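Local coordinates for DUF655 domain-containing protein (Archaeoglobus fulgidus, PDB 2I5H), which is of unknown function but belongs to a family of the helix-hairpin-helix clan, whose members often bind nucleic acids without regard to sequence, at residues A[20-25]-A[106-111]; A[32-35]-A[40-43]; A[142-147]-A[168-173]. All coordinates share one frame; numbering follows the deposited sequence.

In the fold
From the N terminus, the first strand, 20-27, supplies residues 20-25 of contact 1, whose partner 106-111 comes only after all the other strands, at the end of helix 96-111. That contact therefore closes a long loop that takes in the other four strands of the sheet. Contact 2 falls within this loop and closes a short one of its own, joining 32-35 to 40-43 in the connection between strands 20-27 and 44-49. Contact 3 follows in series, setting helix 142-154 against the loop before helix 173-186. Contacts 2 and 3 lie on opposite sides of the chain's centre, about 47 Å apart between centres; contact 1, near the middle, ties sheet to helix.

Contact 1: A[20-25]-A[106-111]; sequences YAYVLD and IEHIIK
Y22 meets H108 and I109 without any hydrogen bond; the shortest polar bond inside either segment is the helical one from I110 N to I106 O, 3.0 Å, which belongs to the turn that carries both partners. What joins strand to helix is thus one tyrosine ring set against two consecutive helix residues. I109 lies over a face of that ring: its CG1 stands 4.0 Å from the ring centroid, 29° off the normal, a CH-pi contact shifted toward one side. The shift brings I109 CG1 to 3.5 Å from Y22 CD2, with I109 CD1 continuing past the same ring carbon at 3.7 Å. I109 reaches there because CG1 sits anti to the carbonyl carbon (chi1 -65°) and the branch then runs extended, so that the isoleucine and tyrosine reach past one another from opposing backbones. H108 comes in on the same side of the ring plane, at the CE1 end, obliquely to the tyrosine. Its imidazole presents an edge, with H108 CD2 3.5 Å from Y22 CE1, and that tyrosine carbon lies in the imidazole plane. The two planes are inclined at 73° and the centroids are 5.5 Å apart, an oblique aromatic pair. The closest approaches are all between carbons. Y22 and I109 are buried, whereas H108, toward the margin, is partly exposed. Y22 also rests on V105, one helical turn before I109, and I109 reaches V48 on strand 44-49, the strand to which Y22 is backbone hydrogen-bonded. Helix 96-111 therefore lies against the antiparallel sheet at strands 20-27 and 44-49, while I106 and I110 of the same helix turn to helix 173-186.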
ATOM      1  N   TYR A  20       7.043   6.828  -7.872  1.00 22.48           N
ATOM      2  CA  TYR A  20       6.099   6.023  -8.640  1.00 21.20           C
ATOM      3  C   TYR A  20       4.881   5.656  -7.795  1.00 19.19           C
ATOM      4  O   TYR A  20       4.983   5.515  -6.581  1.00 19.57           O
ATOM      5  CB  TYR A  20       6.768   4.739  -9.117  1.00 25.03           C
ATOM      6  CG  TYR A  20       7.801   4.950 -10.197  1.00 27.33           C
ATOM      7  CD1 TYR A  20       7.431   5.031 -11.537  1.00 30.84           C
ATOM      8  CD2 TYR A  20       9.151   5.063  -9.878  1.00 30.36           C
ATOM      9  CE1 TYR A  20       8.384   5.217 -12.539  1.00 32.76           C
ATOM     10  CE2 TYR A  20      10.112   5.249 -10.869  1.00 33.00           C
ATOM     11  CZ  TYR A  20       9.723   5.323 -12.195  1.00 34.03           C
ATOM     12  OH  TYR A  20      10.674   5.492 -13.175  1.00 36.28           O
ATOM     13  N   ALA A  21       3.733   5.504  -8.448  1.00 18.03           N
ATOM     14  CA  ALA A  21       2.499   5.124  -7.759  1.00 17.74           C
ATOM     15  C   ALA A  21       1.697   4.176  -8.638  1.00 18.90           C
ATOM     16  O   ALA A  21       1.931   4.078  -9.848  1.00 20.14           O
ATOM     17  CB  ALA A  21       1.663   6.363  -7.432  1.00 16.98           C
ATOM     18  N   TYR A  22       0.748   3.479  -8.025  1.00 16.45           N
ATOM     19  CA  TYR A  22      -0.099   2.536  -8.744  1.00 17.08           C
ATOM     20  C   TYR A  22      -1.538   3.048  -8.782  1.00 16.78           C
ATOM     21  O   TYR A  22      -2.059   3.561  -7.788  1.00 14.26           O
ATOM     22  CB  TYR A  22      -0.022   1.160  -8.073  1.00 18.37           C
ATOM     23  CG  TYR A  22       1.246   0.389  -8.394  1.00 22.12           C
ATOM     24  CD1 TYR A  22       1.245  -0.620  -9.358  1.00 25.41           C
ATOM     25  CD2 TYR A  22       2.443   0.670  -7.739  1.00 23.86           C
ATOM     26  CE1 TYR A  22       2.405  -1.336  -9.659  1.00 26.31           C
ATOM     27  CE2 TYR A  22       3.612  -0.041  -8.032  1.00 26.82           C
ATOM     28  CZ  TYR A  22       3.583  -1.042  -8.991  1.00 28.21           C
ATOM     29  OH  TYR A  22       4.724  -1.759  -9.268  1.00 29.31           O
ATOM     30  N   VAL A  23      -2.171   2.916  -9.944  1.00 16.22           N
ATOM     31  CA  VAL A  23      -3.530   3.386 -10.142  1.00 16.15           C
ATOM     32  C   VAL A  23      -4.581   2.560  -9.406  1.00 15.92           C
ATOM     33  O   VAL A  23      -4.620   1.336  -9.522  1.00 16.62           O
ATOM     34  CB  VAL A  23      -3.884   3.415 -11.648  1.00 17.18           C
ATOM     35  CG1 VAL A  23      -5.327   3.839 -11.835  1.00 16.12           C
ATOM     36  CG2 VAL A  23      -2.945   4.357 -12.382  1.00 15.92           C
ATOM     37  N   LEU A  24      -5.426   3.252  -8.652  1.00 14.88           N
ATOM     38  CA  LEU A  24      -6.501   2.626  -7.899  1.00 15.86           C
ATOM     39  C   LEU A  24      -7.831   2.813  -8.613  1.00 16.25           C
ATOM     40  O   LEU A  24      -8.705   1.946  -8.562  1.00 16.04           O
ATOM     41  CB  LEU A  24      -6.613   3.255  -6.506  1.00 13.35           C
ATOM     42  CG  LEU A  24      -5.404   3.188  -5.569  1.00 14.94           C
ATOM     43  CD1 LEU A  24      -5.673   4.043  -4.333  1.00 16.19           C
ATOM     44  CD2 LEU A  24      -5.139   1.747  -5.169  1.00 16.65           C
ATOM     45  N   ASP A  25      -7.977   3.957  -9.275  1.00 14.98           N
ATOM     46  CA  ASP A  25      -9.213   4.290  -9.964  1.00 14.82           C
ATOM     47  C   ASP A  25      -8.965   5.439 -10.935  1.00 15.71           C
ATOM     48  O   ASP A  25      -8.277   6.407 -10.595  1.00 14.87           O
ATOM     49  CB  ASP A  25     -10.263   4.687  -8.909  1.00 16.73           C
ATOM     50  CG  ASP A  25     -11.642   4.926  -9.497  1.00 19.28           C
ATOM     51  OD1 ASP A  25     -12.028   4.222 -10.450  1.00 21.76           O
ATOM     52  OD2 ASP A  25     -12.351   5.812  -8.983  1.00 21.09           O
ATOM     53  N   ILE A 106      -1.981  -2.829  -3.045  1.00 19.75           N
ATOM     54  CA  ILE A 106      -0.911  -2.848  -2.051  1.00 20.08           C
ATOM     55  C   ILE A 106      -0.228  -4.219  -2.074  1.00 20.83           C
ATOM     56  O   ILE A 106       0.998  -4.315  -1.999  1.00 21.67           O
ATOM     57  CB  ILE A 106      -1.450  -2.571  -0.630  1.00 19.90           C
ATOM     58  CG1 ILE A 106      -1.885  -1.105  -0.520  1.00 19.07           C
ATOM     59  CG2 ILE A 106      -0.375  -2.880   0.410  1.00 21.37           C
ATOM     60  CD1 ILE A 106      -2.496  -0.740   0.818  1.00 20.11           C
ATOM     61  N   GLU A 107      -1.025  -5.274  -2.186  1.00 22.13           N
ATOM     62  CA  GLU A 107      -0.489  -6.631  -2.228  1.00 24.52           C
ATOM     63  C   GLU A 107       0.438  -6.777  -3.431  1.00 24.53           C
ATOM     64  O   GLU A 107       1.498  -7.391  -3.339  1.00 25.23           O
ATOM     65  CB  GLU A 107      -1.632  -7.640  -2.320  1.00 26.75           C
ATOM     66  CG  GLU A 107      -1.198  -9.093  -2.248  1.00 31.74           C
ATOM     67  CD  GLU A 107      -2.373 -10.044  -2.345  1.00 34.05           C
ATOM     68  OE1 GLU A 107      -3.054 -10.034  -3.391  1.00 36.66           O
ATOM     69  OE2 GLU A 107      -2.623 -10.792  -1.376  1.00 37.23           O
ATOM     70  N   HIS A 108       0.030  -6.199  -4.556  1.00 24.87           N
ATOM     71  CA  HIS A 108       0.815  -6.242  -5.782  1.00 26.14           C
ATOM     72  C   HIS A 108       2.159  -5.563  -5.546  1.00 26.97           C
ATOM     73  O   HIS A 108       3.209  -6.086  -5.919  1.00 26.50           O
ATOM     74  CB  HIS A 108       0.064  -5.515  -6.903  1.00 27.99           C
ATOM     75  CG  HIS A 108       0.774  -5.532  -8.220  1.00 30.61           C
ATOM     76  ND1 HIS A 108       0.862  -6.662  -9.005  1.00 31.04           N
ATOM     77  CD2 HIS A 108       1.425  -4.555  -8.894  1.00 32.08           C
ATOM     78  CE1 HIS A 108       1.535  -6.380 -10.106  1.00 32.54           C
ATOM     79  NE2 HIS A 108       1.888  -5.107 -10.064  1.00 32.64           N
ATOM     80  N   ILE A 109       2.112  -4.390  -4.924  1.00 24.78           N
ATOM     81  CA  ILE A 109       3.312  -3.617  -4.632  1.00 24.86           C
ATOM     82  C   ILE A 109       4.316  -4.370  -3.757  1.00 25.80           C
ATOM     83  O   ILE A 109       5.501  -4.434  -4.078  1.00 27.14           O
ATOM     84  CB  ILE A 109       2.945  -2.285  -3.941  1.00 23.46           C
ATOM     85  CG1 ILE A 109       2.131  -1.414  -4.904  1.00 23.86           C
ATOM     86  CG2 ILE A 109       4.206  -1.550  -3.502  1.00 22.17           C
ATOM     87  CD1 ILE A 109       1.570  -0.156  -4.269  1.00 23.09           C
ATOM     88  N   ILE A 110       3.852  -4.946  -2.655  1.00 27.10           N
ATOM     89  CA  ILE A 110       4.769  -5.658  -1.773  1.00 30.15           C
ATOM     90  C   ILE A 110       5.372  -6.895  -2.436  1.00 31.43           C
ATOM     91  O   ILE A 110       6.506  -7.271  -2.138  1.00 31.78           O
ATOM     92  CB  ILE A 110       4.089  -6.060  -0.449  1.00 30.94           C
ATOM     93  CG1 ILE A 110       2.904  -6.984  -0.720  1.00 32.18           C
ATOM     94  CG2 ILE A 110       3.638  -4.806   0.294  1.00 30.08           C
ATOM     95  CD1 ILE A 110       2.237  -7.501   0.539  1.00 35.20           C
ATOM     96  N   LYS A 111       4.623  -7.517  -3.340  1.00 32.02           N
ATOM     97  CA  LYS A 111       5.114  -8.699  -4.046  1.00 35.54           C
ATOM     98  C   LYS A 111       6.216  -8.342  -5.043  1.00 37.31           C
ATOM     99  O   LYS A 111       6.996  -9.204  -5.451  1.00 39.03           O
ATOM    100  CB  LYS A 111       3.972  -9.400  -4.785  1.00 35.43           C
ATOM    101  CG  LYS A 111       2.987 -10.127  -3.882  1.00 37.30           C
ATOM    102  CD  LYS A 111       1.923 -10.843  -4.701  1.00 38.32           C
ATOM    103  CE  LYS A 111       0.997 -11.667  -3.823  1.00 41.04           C
ATOM    104  NZ  LYS A 111      -0.027 -12.389  -4.632  1.00 43.34           N
TER

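Contact 2: A[32-35]-A[40-43]; sequences PDDK and RREP
The long connection between the first two strands of the sheet folds back on itself here, and D34 and R41 meet across a short loop within it. Their CA atoms are 7.6 Å apart; the R41 side chain spans the distance, meeting both the side chain and the carbonyl of D34. Extended from CG to NE, it runs alongside the aspartate in the opposite direction: R41 CG is 3.7 Å from D34 OD2, and R41 CD is 3.8 Å from D34 CB. D34 CG lies anti to the backbone N (chi1 -161°), which lays the carboxylate alongside R41 CG and CD. The guanidinium then turns one face to the D34 carbonyl. D34 O stands 3.2 Å above the guanidinium plane, displaced toward its rim, and its nearest nitrogen is R41 NH2 at 3.3 Å; the angle is poor, and this is not a hydrogen bond. The carboxylate and guanidinium planes are almost parallel, 5° apart, yet they form no salt bridge. D34 OD1 and R41 NE are 4.2 Å apart, with the oxygen well out of the guanidinium plane, so any attraction between them is one of charge alone. Both polar ends find R36, within the loop, instead: D34 OD2 forms a salt bridge with R36 NH2, and R41 NE donates a hydrogen bond to R36 O. Beyond this pair the chain returns to the sheet, where E42 makes a salt bridge with K86 of strand 82-88, and P43, the residue just ahead of strand 44-49, is backbone hydrogen-bonded to I60 of strand 55-60.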
ATOM      1  N   PRO A  32     -17.862  12.276 -10.039  1.00 20.38           N
ATOM      2  CA  PRO A  32     -19.248  12.366 -10.501  1.00 22.38           C
ATOM      3  C   PRO A  32     -20.070  13.508  -9.909  1.00 21.76           C
ATOM      4  O   PRO A  32     -21.013  13.986 -10.540  1.00 24.47           O
ATOM      5  CB  PRO A  32     -19.821  10.982 -10.168  1.00 22.44           C
ATOM      6  CG  PRO A  32     -18.945  10.483  -9.059  1.00 23.38           C
ATOM      7  CD  PRO A  32     -17.576  10.952  -9.459  1.00 23.40           C
ATOM      8  N   ASP A  33     -19.713  13.958  -8.712  1.00 23.00           N
ATOM      9  CA  ASP A  33     -20.452  15.043  -8.074  1.00 24.83           C
ATOM     10  C   ASP A  33     -19.893  16.437  -8.365  1.00 24.35           C
ATOM     11  O   ASP A  33     -20.383  17.427  -7.821  1.00 22.89           O
ATOM     12  CB  ASP A  33     -20.511  14.827  -6.557  1.00 30.62           C
ATOM     13  CG  ASP A  33     -21.288  13.582  -6.173  1.00 34.77           C
ATOM     14  OD1 ASP A  33     -22.455  13.453  -6.599  1.00 37.70           O
ATOM     15  OD2 ASP A  33     -20.731  12.735  -5.442  1.00 37.45           O
ATOM     16  N   ASP A  34     -18.877  16.510  -9.223  1.00 22.68           N
ATOM     17  CA  ASP A  34     -18.248  17.782  -9.588  1.00 20.82           C
ATOM     18  C   ASP A  34     -19.336  18.780  -9.987  1.00 22.90           C
ATOM     19  O   ASP A  34     -20.160  18.489 -10.854  1.00 23.29           O
ATOM     20  CB  ASP A  34     -17.286  17.570 -10.766  1.00 21.04           C
ATOM     21  CG  ASP A  34     -16.271  18.694 -10.914  1.00 22.03           C
ATOM     22  OD1 ASP A  34     -16.657  19.874 -10.822  1.00 20.94           O
ATOM     23  OD2 ASP A  34     -15.080  18.390 -11.137  1.00 24.10           O
ATOM     24  N   LYS A  35     -19.327  19.956  -9.368  1.00 21.04           N
ATOM     25  CA  LYS A  35     -20.336  20.969  -9.656  1.00 24.47           C
ATOM     26  C   LYS A  35     -19.978  21.931 -10.779  1.00 23.99           C
ATOM     27  O   LYS A  35     -20.807  22.742 -11.193  1.00 25.88           O
ATOM     28  CB  LYS A  35     -20.658  21.757  -8.386  1.00 26.03           C
ATOM     29  CG  LYS A  35     -21.328  20.912  -7.313  1.00 30.86           C
ATOM     30  CD  LYS A  35     -21.795  21.759  -6.136  1.00 34.78           C
ATOM     31  CE  LYS A  35     -22.543  20.905  -5.117  1.00 35.56           C
ATOM     32  NZ  LYS A  35     -23.041  21.720  -3.976  1.00 38.61           N
ATOM     33  N   ARG A  40     -14.818  22.019 -17.874  1.00 23.38           N
ATOM     34  CA  ARG A  40     -13.756  22.414 -16.961  1.00 22.26           C
ATOM     35  C   ARG A  40     -13.251  21.255 -16.104  1.00 20.94           C
ATOM     36  O   ARG A  40     -12.267  21.397 -15.372  1.00 20.77           O
ATOM     37  CB  ARG A  40     -14.227  23.568 -16.071  1.00 24.56           C
ATOM     38  CG  ARG A  40     -14.503  24.854 -16.853  1.00 25.82           C
ATOM     39  CD  ARG A  40     -14.289  26.072 -15.976  1.00 26.87           C
ATOM     40  NE  ARG A  40     -12.989  25.988 -15.320  1.00 28.96           N
ATOM     41  CZ  ARG A  40     -12.819  25.893 -14.004  1.00 31.37           C
ATOM     42  NH1 ARG A  40     -13.870  25.883 -13.193  1.00 27.78           N
ATOM     43  NH2 ARG A  40     -11.596  25.774 -13.504  1.00 31.55           N
ATOM     44  N   ARG A  41     -13.911  20.105 -16.205  1.00 17.84           N
ATOM     45  CA  ARG A  41     -13.507  18.940 -15.422  1.00 19.44           C
ATOM     46  C   ARG A  41     -12.366  18.210 -16.115  1.00 20.81           C
ATOM     47  O   ARG A  41     -12.415  17.968 -17.315  1.00 25.85           O
ATOM     48  CB  ARG A  41     -14.686  17.985 -15.250  1.00 19.69           C
ATOM     49  CG  ARG A  41     -15.921  18.651 -14.697  1.00 16.87           C
ATOM     50  CD  ARG A  41     -17.057  17.661 -14.517  1.00 19.28           C
ATOM     51  NE  ARG A  41     -18.322  18.356 -14.319  1.00 21.25           N
ATOM     52  CZ  ARG A  41     -19.501  17.751 -14.223  1.00 21.78           C
ATOM     53  NH1 ARG A  41     -19.581  16.428 -14.299  1.00 20.25           N
ATOM     54  NH2 ARG A  41     -20.606  18.474 -14.075  1.00 21.83           N
ATOM     55  N   GLU A  42     -11.335  17.855 -15.365  1.00 19.59           N
ATOM     56  CA  GLU A  42     -10.228  17.151 -15.984  1.00 19.58           C
ATOM     57  C   GLU A  42     -10.183  15.686 -15.582  1.00 17.49           C
ATOM     58  O   GLU A  42     -10.777  15.279 -14.582  1.00 16.46           O
ATOM     59  CB  GLU A  42      -8.907  17.854 -15.653  1.00 22.24           C
ATOM     60  CG  GLU A  42      -8.463  17.810 -14.208  1.00 25.38           C
ATOM     61  CD  GLU A  42      -7.442  18.907 -13.898  1.00 27.86           C
ATOM     62  OE1 GLU A  42      -6.536  19.154 -14.731  1.00 26.19           O
ATOM     63  OE2 GLU A  42      -7.543  19.519 -12.818  1.00 29.28           O
ATOM     64  N   PRO A  43      -9.511  14.864 -16.387  1.00 15.15           N
ATOM     65  CA  PRO A  43      -9.420  13.443 -16.056  1.00 15.59           C
ATOM     66  C   PRO A  43      -8.557  13.279 -14.812  1.00 14.73           C
ATOM     67  O   PRO A  43      -7.482  13.872 -14.707  1.00 14.40           O
ATOM     68  CB  PRO A  43      -8.803  12.827 -17.314  1.00 14.85           C
ATOM     69  CG  PRO A  43      -8.065  13.979 -17.958  1.00 17.02           C
ATOM     70  CD  PRO A  43      -8.972  15.146 -17.731  1.00 17.68           C
TER

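Contact 3: A[142-147]-A[168-173]; sequences KKMMWA and KGIQRP
M144 and I170 come together with their CA atoms 7.1 Å apart, where the start of helix 142-154 passes a loop that bends at G169 with positive phi (73°). The family belongs to the helix-hairpin-helix clan, and a helix meeting a glycine-containing interhelical loop is consistent with that kind of fold; R172 is the N-cap of helix 173-186. On the helix side the contact is almost wholly M144, through its thioether. Its CG is anti to the backbone N (chi1 -168°), and the chain then bends at both chi2 and chi3, which turns the sulfur and methyl toward the loop instead of letting them trail along the helix. M144 SD lies against the isoleucine, 3.9 Å from I170 CG1 and equally far from its CB; the two side chains cross at about a right angle. No hydrogen bond spans the segments, and the meeting is apolar apart from one backbone oxygen. I170 is buried; besides the methionine it packs on I163 of helix 160-166 and L176 of helix 173-186. The loop residue thus joins the two helices that flank it to a third, 142-154. The methyl at the tip of the methionine goes to the backbone: M144 CE rests 3.8 Å from G169 O.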
ATOM      1  N   LYS A 142       0.519 -12.807  20.622  1.00 41.57           N
ATOM      2  CA  LYS A 142       1.604 -13.402  21.397  1.00 41.77           C
ATOM      3  C   LYS A 142       2.025 -14.783  20.894  1.00 41.34           C
ATOM      4  O   LYS A 142       3.205 -15.030  20.647  1.00 41.07           O
ATOM      5  CB  LYS A 142       1.200 -13.496  22.872  1.00 41.97           C
ATOM      6  CG  LYS A 142       1.152 -12.158  23.607  1.00 41.55           C
ATOM      7  CD  LYS A 142       2.538 -11.530  23.704  1.00 42.67           C
ATOM      8  CE  LYS A 142       2.551 -10.323  24.639  1.00 43.18           C
ATOM      9  NZ  LYS A 142       1.653  -9.225  24.183  1.00 42.64           N
ATOM     10  N   LYS A 143       1.060 -15.681  20.742  1.00 42.33           N
ATOM     11  CA  LYS A 143       1.359 -17.030  20.278  1.00 42.56           C
ATOM     12  C   LYS A 143       2.046 -17.022  18.915  1.00 42.72           C
ATOM     13  O   LYS A 143       3.082 -17.663  18.726  1.00 42.82           O
ATOM     14  CB  LYS A 143       0.075 -17.860  20.198  1.00 43.48           C
ATOM     15  CG  LYS A 143       0.310 -19.320  19.831  1.00 44.31           C
ATOM     16  CD  LYS A 143      -0.990 -20.104  19.750  1.00 45.51           C
ATOM     17  CE  LYS A 143      -1.870 -19.632  18.599  1.00 46.15           C
ATOM     18  NZ  LYS A 143      -3.146 -20.405  18.531  1.00 46.42           N
ATOM     19  N   MET A 144       1.471 -16.285  17.970  1.00 42.45           N
ATOM     20  CA  MET A 144       2.020 -16.215  16.622  1.00 42.21           C
ATOM     21  C   MET A 144       3.405 -15.580  16.550  1.00 41.13           C
ATOM     22  O   MET A 144       4.272 -16.065  15.826  1.00 39.89           O
ATOM     23  CB  MET A 144       1.057 -15.459  15.700  1.00 43.64           C
ATOM     24  CG  MET A 144       1.406 -15.573  14.227  1.00 44.43           C
ATOM     25  SD  MET A 144       1.567 -17.295  13.713  1.00 48.68           S
ATOM     26  CE  MET A 144      -0.145 -17.832  13.810  1.00 47.48           C
ATOM     27  N   MET A 145       3.619 -14.499  17.292  1.00 42.15           N
ATOM     28  CA  MET A 145       4.919 -13.837  17.271  1.00 43.21           C
ATOM     29  C   MET A 145       6.023 -14.795  17.711  1.00 42.68           C
ATOM     30  O   MET A 145       7.068 -14.881  17.069  1.00 42.79           O
ATOM     31  CB  MET A 145       4.922 -12.605  18.180  1.00 45.64           C
ATOM     32  CG  MET A 145       4.778 -12.917  19.654  1.00 50.15           C
ATOM     33  SD  MET A 145       5.334 -11.572  20.709  1.00 55.04           S
ATOM     34  CE  MET A 145       7.090 -11.902  20.758  1.00 52.32           C
ATOM     35  N   TRP A 146       5.792 -15.515  18.805  1.00 42.34           N
ATOM     36  CA  TRP A 146       6.786 -16.461  19.293  1.00 42.06           C
ATOM     37  C   TRP A 146       6.992 -17.586  18.290  1.00 42.13           C
ATOM     38  O   TRP A 146       8.100 -18.104  18.142  1.00 41.66           O
ATOM     39  CB  TRP A 146       6.371 -17.025  20.656  1.00 40.62           C
ATOM     40  CG  TRP A 146       6.645 -16.072  21.785  1.00 38.84           C
ATOM     41  CD1 TRP A 146       5.729 -15.462  22.588  1.00 38.43           C
ATOM     42  CD2 TRP A 146       7.929 -15.601  22.212  1.00 38.22           C
ATOM     43  NE1 TRP A 146       6.360 -14.636  23.490  1.00 37.79           N
ATOM     44  CE2 TRP A 146       7.712 -14.703  23.281  1.00 37.78           C
ATOM     45  CE3 TRP A 146       9.245 -15.849  21.794  1.00 38.33           C
ATOM     46  CZ2 TRP A 146       8.761 -14.054  23.940  1.00 38.07           C
ATOM     47  CZ3 TRP A 146      10.289 -15.203  22.450  1.00 38.38           C
ATOM     48  CH2 TRP A 146      10.039 -14.316  23.512  1.00 38.77           C
ATOM     49  N   ALA A 147       5.921 -17.956  17.594  1.00 42.20           N
ATOM     50  CA  ALA A 147       5.997 -19.008  16.589  1.00 42.37           C
ATOM     51  C   ALA A 147       6.897 -18.537  15.454  1.00 42.64           C
ATOM     52  O   ALA A 147       7.674 -19.313  14.895  1.00 42.19           O
ATOM     53  CB  ALA A 147       4.605 -19.330  16.060  1.00 42.65           C
ATOM     54  N   LYS A 168       3.930 -22.632  10.872  1.00 50.60           N
ATOM     55  CA  LYS A 168       2.659 -23.343  10.791  1.00 50.28           C
ATOM     56  C   LYS A 168       1.480 -22.515  11.292  1.00 50.30           C
ATOM     57  O   LYS A 168       1.567 -21.847  12.323  1.00 50.40           O
ATOM     58  CB  LYS A 168       2.745 -24.652  11.574  1.00 50.16           C
ATOM     59  N   GLY A 169       0.381 -22.570  10.543  1.00 50.25           N
ATOM     60  CA  GLY A 169      -0.852 -21.860  10.878  1.00 50.05           C
ATOM     61  C   GLY A 169      -0.798 -20.348  10.674  1.00 49.96           C
ATOM     62  O   GLY A 169      -1.785 -19.652  10.923  1.00 49.84           O
ATOM     63  N   ILE A 170       0.339 -19.834  10.219  1.00 49.27           N
ATOM     64  CA  ILE A 170       0.456 -18.396  10.006  1.00 48.79           C
ATOM     65  C   ILE A 170      -0.294 -17.976   8.748  1.00 49.13           C
ATOM     66  O   ILE A 170      -0.162 -18.601   7.694  1.00 49.08           O
ATOM     67  CB  ILE A 170       1.933 -17.951   9.879  1.00 48.23           C
ATOM     68  CG1 ILE A 170       2.018 -16.426   9.968  1.00 47.97           C
ATOM     69  CG2 ILE A 170       2.518 -18.422   8.551  1.00 48.02           C
ATOM     70  CD1 ILE A 170       3.427 -15.882   9.924  1.00 46.80           C
ATOM     71  N   GLN A 171      -1.093 -16.921   8.866  1.00 49.06           N
ATOM     72  CA  GLN A 171      -1.850 -16.413   7.731  1.00 48.43           C
ATOM     73  C   GLN A 171      -0.830 -15.926   6.708  1.00 47.45           C
ATOM     74  O   GLN A 171       0.316 -15.649   7.067  1.00 47.51           O
ATOM     75  CB  GLN A 171      -2.755 -15.264   8.186  1.00 50.15           C
ATOM     76  CG  GLN A 171      -3.820 -14.865   7.179  1.00 52.62           C
ATOM     77  CD  GLN A 171      -4.891 -13.978   7.787  1.00 53.05           C
ATOM     78  OE1 GLN A 171      -5.869 -13.623   7.125  1.00 53.19           O
ATOM     79  NE2 GLN A 171      -4.714 -13.615   9.053  1.00 53.38           N
ATOM     80  N   ARG A 172      -1.224 -15.839   5.439  1.00 46.00           N
ATOM     81  CA  ARG A 172      -0.291 -15.382   4.410  1.00 44.50           C
ATOM     82  C   ARG A 172       0.431 -14.129   4.885  1.00 43.06           C
ATOM     83  O   ARG A 172      -0.199 -13.163   5.309  1.00 42.80           O
ATOM     84  CB  ARG A 172      -1.024 -15.086   3.097  1.00 44.95           C
ATOM     85  CG  ARG A 172      -1.486 -16.325   2.345  1.00 46.65           C
ATOM     86  CD  ARG A 172      -0.315 -17.227   1.980  1.00 47.15           C
ATOM     87  NE  ARG A 172       0.615 -16.604   1.040  1.00 47.63           N
ATOM     88  CZ  ARG A 172       1.697 -17.206   0.554  1.00 48.32           C
ATOM     89  NH1 ARG A 172       1.988 -18.447   0.921  1.00 49.49           N
ATOM     90  NH2 ARG A 172       2.486 -16.574  -0.303  1.00 48.66           N
ATOM     91  N   PRO A 173       1.772 -14.136   4.830  1.00 41.52           N
ATOM     92  CA  PRO A 173       2.547 -12.973   5.269  1.00 40.29           C
ATOM     93  C   PRO A 173       2.172 -11.701   4.515  1.00 38.82           C
ATOM     94  O   PRO A 173       2.177 -10.613   5.090  1.00 38.15           O
ATOM     95  CB  PRO A 173       3.992 -13.406   5.022  1.00 40.53           C
ATOM     96  CG  PRO A 173       3.873 -14.382   3.893  1.00 41.60           C
ATOM     97  CD  PRO A 173       2.655 -15.178   4.278  1.00 41.23           C
TER